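Local structure of purine nucleosidase, (IunH-1) (Sulfolobus solfataricus, 3T8J) at residues I185-T196 with I231-T241. The protein belongs to the nucleosidase clan, alpha/beta proteins with a mainly parallel central sheet, and holds a sodium ion in this model. Numbering follows the deposited sequence.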
loop_
_atom_site.group_PDB
_atom_site.type_symbol
_atom_site.label_atom_id
_atom_site.label_comp_id
_atom_site.label_asym_id
_atom_site.label_seq_id
_atom_site.Cartn_x
_atom_site.Cartn_y
_atom_site.Cartn_z
ATOM N N ILE A 185 5.187 12.343 -23.688
ATOM C CA ILE A 185 6.451 11.884 -24.239
ATOM C C ILE A 185 7.243 11.218 -23.093
ATOM O O ILE A 185 7.728 11.912 -22.196
ATOM C CB ILE A 185 7.263 13.071 -24.834
ATOM C CG1 ILE A 185 6.656 13.630 -26.149
ATOM C CG2 ILE A 185 8.685 12.649 -25.208
ATOM C CD1 ILE A 185 5.214 14.171 -26.081
ATOM N N PRO A 186 7.397 9.885 -23.122
ATOM C CA PRO A 186 8.078 9.175 -22.016
ATOM C C PRO A 186 9.608 9.184 -22.088
ATOM O O PRO A 186 10.186 9.204 -23.180
ATOM C CB PRO A 186 7.569 7.726 -22.147
ATOM C CG PRO A 186 6.514 7.757 -23.189
ATOM C CD PRO A 186 6.736 8.930 -24.035
ATOM N N TRP A 187 10.231 9.107 -20.915
ATOM C CA TRP A 187 11.674 8.968 -20.809
ATOM C C TRP A 187 12.215 7.786 -21.602
ATOM O O TRP A 187 13.256 7.906 -22.281
ATOM C CB TRP A 187 12.047 8.775 -19.345
ATOM C CG TRP A 187 13.531 8.496 -19.119
ATOM C CD1 TRP A 187 14.115 7.290 -18.831
ATOM C CD2 TRP A 187 14.580 9.449 -19.190
ATOM N NE1 TRP A 187 15.488 7.439 -18.725
ATOM C CE2 TRP A 187 15.790 8.760 -18.932
ATOM C CE3 TRP A 187 14.623 10.827 -19.426
ATOM C CZ2 TRP A 187 17.037 9.410 -18.909
ATOM C CZ3 TRP A 187 15.869 11.461 -19.405
ATOM C CH2 TRP A 187 17.039 10.752 -19.138
ATOM N N ASP A 188 11.558 6.631 -21.503
ATOM C CA ASP A 188 12.083 5.418 -22.122
ATOM C C ASP A 188 11.776 5.288 -23.612
ATOM O O ASP A 188 12.100 4.268 -24.237
ATOM C CB ASP A 188 11.771 4.152 -21.310
ATOM C CG ASP A 188 10.319 4.007 -20.923
ATOM O OD1 ASP A 188 9.449 4.801 -21.386
ATOM O OD2 ASP A 188 10.049 3.047 -20.131
ATOM N N VAL A 189 11.200 6.357 -24.173
ATOM C CA VAL A 189 11.148 6.574 -25.607
ATOM C C VAL A 189 12.288 7.532 -26.016
ATOM O O VAL A 189 13.060 7.229 -26.927
ATOM C CB VAL A 189 9.756 7.113 -26.021
ATOM C CG1 VAL A 189 9.774 7.664 -27.459
ATOM C CG2 VAL A 189 8.703 6.021 -25.825
ATOM N N ILE A 190 12.407 8.667 -25.343
ATOM C CA ILE A 190 13.387 9.677 -25.775
ATOM C C ILE A 190 14.841 9.181 -25.648
ATOM O O ILE A 190 15.679 9.633 -26.430
ATOM C CB ILE A 190 13.198 11.066 -25.101
ATOM C CG1 ILE A 190 13.496 11.015 -23.622
ATOM C CG2 ILE A 190 11.806 11.622 -25.364
ATOM C CD1 ILE A 190 14.973 11.384 -23.324
ATOM N N ILE A 191 15.127 8.237 -24.737
ATOM C CA ILE A 191 16.504 7.720 -24.602
ATOM C C ILE A 191 16.968 6.907 -25.802
ATOM O O ILE A 191 18.152 6.617 -25.922
ATOM C CB ILE A 191 16.752 6.893 -23.292
ATOM C CG1 ILE A 191 15.859 5.649 -23.231
ATOM C CG2 ILE A 191 16.597 7.801 -22.068
ATOM C CD1 ILE A 191 16.049 4.809 -21.947
ATOM N N ASN A 192 16.049 6.545 -26.701
ATOM C CA ASN A 192 16.429 5.900 -27.967
ATOM C C ASN A 192 17.043 6.854 -29.003
ATOM O O ASN A 192 17.510 6.405 -30.055
ATOM C CB ASN A 192 15.203 5.211 -28.596
ATOM C CG ASN A 192 14.626 4.114 -27.717
ATOM O OD1 ASN A 192 15.347 3.460 -26.960
ATOM N ND2 ASN A 192 13.316 3.891 -27.834
ATOM N N TYR A 193 17.049 8.158 -28.705
ATOM C CA TYR A 193 17.437 9.202 -29.653
ATOM C C TYR A 193 18.455 10.177 -29.054
ATOM O O TYR A 193 18.237 11.391 -29.090
ATOM C CB TYR A 193 16.186 9.957 -30.113
ATOM C CG TYR A 193 15.092 9.046 -30.626
ATOM C CD1 TYR A 193 15.153 8.505 -31.918
ATOM C CD2 TYR A 193 14.008 8.703 -29.831
ATOM C CE1 TYR A 193 14.149 7.661 -32.401
ATOM C CE2 TYR A 193 12.993 7.846 -30.316
ATOM C CZ TYR A 193 13.086 7.328 -31.592
ATOM O OH TYR A 193 12.094 6.500 -32.086
ATOM N N PRO A 194 19.577 9.654 -28.507
ATOM C CA PRO A 194 20.588 10.550 -27.947
ATOM C C PRO A 194 21.343 11.326 -29.015
ATOM O O PRO A 194 21.397 10.900 -30.172
ATOM C CB PRO A 194 21.544 9.596 -27.253
ATOM C CG PRO A 194 21.499 8.372 -28.105
ATOM C CD PRO A 194 20.025 8.256 -28.506
ATOM N N VAL A 195 21.944 12.433 -28.593
ATOM C CA VAL A 195 22.917 13.164 -29.386
ATOM C C VAL A 195 24.253 12.393 -29.379
ATOM O O VAL A 195 24.929 12.291 -28.343
ATOM C CB VAL A 195 23.119 14.582 -28.830
ATOM C CG1 VAL A 195 24.228 15.325 -29.628
ATOM C CG2 VAL A 195 21.766 15.353 -28.825
ATOM N N THR A 196 24.607 11.857 -30.541
ATOM C CA THR A 196 25.768 10.973 -30.706
ATOM C C THR A 196 27.076 11.754 -30.691
ATOM O O THR A 196 27.080 12.978 -30.815
ATOM C CB THR A 196 25.705 10.214 -32.050
ATOM O OG1 THR A 196 25.781 11.142 -33.131
ATOM C CG2 THR A 196 24.425 9.383 -32.165
ATOM N N ILE A 231 23.734 5.963 -21.453
ATOM C CA ILE A 231 23.197 6.499 -22.695
ATOM C C ILE A 231 24.387 6.803 -23.598
ATOM O O ILE A 231 25.437 7.256 -23.119
ATOM C CB ILE A 231 22.374 7.782 -22.446
ATOM C CG1 ILE A 231 21.066 7.427 -21.721
ATOM C CG2 ILE A 231 22.100 8.531 -23.769
ATOM C CD1 ILE A 231 20.412 8.609 -21.038
ATOM N N ASN A 232 24.223 6.549 -24.898
ATOM C CA ASN A 232 25.293 6.823 -25.853
ATOM C C ASN A 232 25.261 8.294 -26.311
ATOM O O ASN A 232 24.893 8.630 -27.437
ATOM C CB ASN A 232 25.255 5.819 -27.013
ATOM C CG ASN A 232 25.688 4.411 -26.586
ATOM O OD1 ASN A 232 26.605 4.237 -25.773
ATOM N ND2 ASN A 232 25.033 3.400 -27.146
ATOM N N GLY A 233 25.674 9.168 -25.394
ATOM C CA GLY A 233 25.685 10.609 -25.587
ATOM C C GLY A 233 24.856 11.266 -24.490
ATOM O O GLY A 233 25.039 10.984 -23.299
ATOM N N HIS A 234 23.964 12.176 -24.875
ATOM C CA HIS A 234 23.034 12.768 -23.923
ATOM C C HIS A 234 21.648 12.822 -24.551
ATOM O O HIS A 234 21.509 12.892 -25.778
ATOM C CB HIS A 234 23.470 14.145 -23.418
ATOM C CG HIS A 234 23.431 15.234 -24.442
ATOM N ND1 HIS A 234 24.540 15.626 -25.160
ATOM C CD2 HIS A 234 22.427 16.058 -24.819
ATOM C CE1 HIS A 234 24.210 16.631 -25.956
ATOM N NE2 HIS A 234 22.931 16.903 -25.776
ATOM N N PRO A 235 20.625 12.768 -23.702
ATOM C CA PRO A 235 19.262 12.830 -24.216
ATOM C C PRO A 235 18.687 14.251 -24.211
ATOM O O PRO A 235 19.242 15.148 -23.573
ATOM C CB PRO A 235 18.514 11.951 -23.232
ATOM C CG PRO A 235 19.169 12.236 -21.930
ATOM C CD PRO A 235 20.635 12.442 -22.259
ATOM N N HIS A 236 17.556 14.425 -24.907
ATOM C CA HIS A 236 16.833 15.702 -24.999
ATOM C C HIS A 236 15.350 15.483 -24.632
ATOM O O HIS A 236 14.457 15.639 -25.474
ATOM C CB HIS A 236 16.942 16.261 -26.426
ATOM C CG HIS A 236 18.134 17.143 -26.666
ATOM N ND1 HIS A 236 18.395 18.271 -25.915
ATOM C CD2 HIS A 236 19.086 17.113 -27.637
ATOM C CE1 HIS A 236 19.473 18.876 -26.387
ATOM N NE2 HIS A 236 19.915 18.192 -27.431
ATOM N N PRO A 237 15.075 15.114 -23.371
ATOM C CA PRO A 237 13.692 14.807 -23.009
ATOM C C PRO A 237 12.735 15.971 -23.259
ATOM O O PRO A 237 11.650 15.792 -23.863
ATOM C CB PRO A 237 13.781 14.447 -21.511
ATOM C CG PRO A 237 15.035 15.091 -21.031
ATOM C CD PRO A 237 15.986 15.049 -22.214
ATOM N N ASP A 238 13.088 17.157 -22.784
ATOM C CA ASP A 238 12.214 18.331 -22.909
ATOM C C ASP A 238 12.239 18.928 -24.312
ATOM O O ASP A 238 11.196 19.329 -24.835
ATOM C CB ASP A 238 12.612 19.376 -21.857
ATOM C CG ASP A 238 12.657 18.792 -20.467
ATOM O OD1 ASP A 238 11.854 17.879 -20.149
ATOM O OD2 ASP A 238 13.518 19.216 -19.658
ATOM N N ALA A 239 13.408 18.962 -24.940
ATOM C CA ALA A 239 13.509 19.543 -26.266
ATOM C C ALA A 239 12.774 18.711 -27.322
ATOM O O ALA A 239 12.197 19.269 -28.254
ATOM C CB ALA A 239 15.000 19.762 -26.646
ATOM N N ILE A 240 12.765 17.386 -27.164
ATOM C CA ILE A 240 11.952 16.528 -28.031
ATOM C C ILE A 240 10.458 16.790 -27.827
ATOM O O ILE A 240 9.696 16.898 -28.811
ATOM C CB ILE A 240 12.299 15.035 -27.849
ATOM C CG1 ILE A 240 13.654 14.721 -28.473
ATOM C CG2 ILE A 240 11.222 14.141 -28.510
ATOM C CD1 ILE A 240 14.219 13.309 -28.114
ATOM N N THR A 241 10.030 16.901 -26.565
ATOM C CA THR A 241 8.632 17.192 -26.261
ATOM C C THR A 241 8.220 18.506 -26.930
ATOM O O THR A 241 7.172 18.601 -27.560
ATOM C CB THR A 241 8.395 17.275 -24.745
ATOM O OG1 THR A 241 8.803 16.030 -24.140
ATOM C CG2 THR A 241 6.915 17.573 -24.416
HETATM O O HOH W 1 17.101 12.083 -26.571
#
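I190 pushes its CD1 between P235 and P237, 3.6 Å from P235 CB and 3.7 Å from P237 CA. Its CG1, between the backbone N and the carbonyl carbon (chi1 67°), carries that methyl to the prolines, while CB and CG2 meet I240 CD1, 3.9 Å from I190 CB. W187 brings the six-membered end of its indole to the same prolines: CH2 approaches P235 CG at 3.8 Å, and P237 CG lies at the ring edge, near its plane. I191 CG2 lies over one face of this ring, offset toward its rim, and I231 CD1 touches both that methyl and W187 CZ2. Farther along, V195 sets CB over one face of the H234 imidazole, a CH-pi contact 3.9 Å from the centroid; its CG2 touches H236 CD2 at 3.4 Å, and its N donates to H234 O (2.9 Å, 161°). Both imidazoles are held from outside, H234 by R222 and Y214, H236 by D13 and Y214. A water bridges I190 O and Y193 O to H236 N, tying the type I turn I190-Y193 to the N-cap of helix 237-246. Thus the end of strand 182-185, helix 187-190 and the turn after it pack on the 231-236 loop and the first turns of helix 237-246, in the nucleosidase-clan alpha/beta core beside the sodium site, where D238 touches the sodium ligand D14.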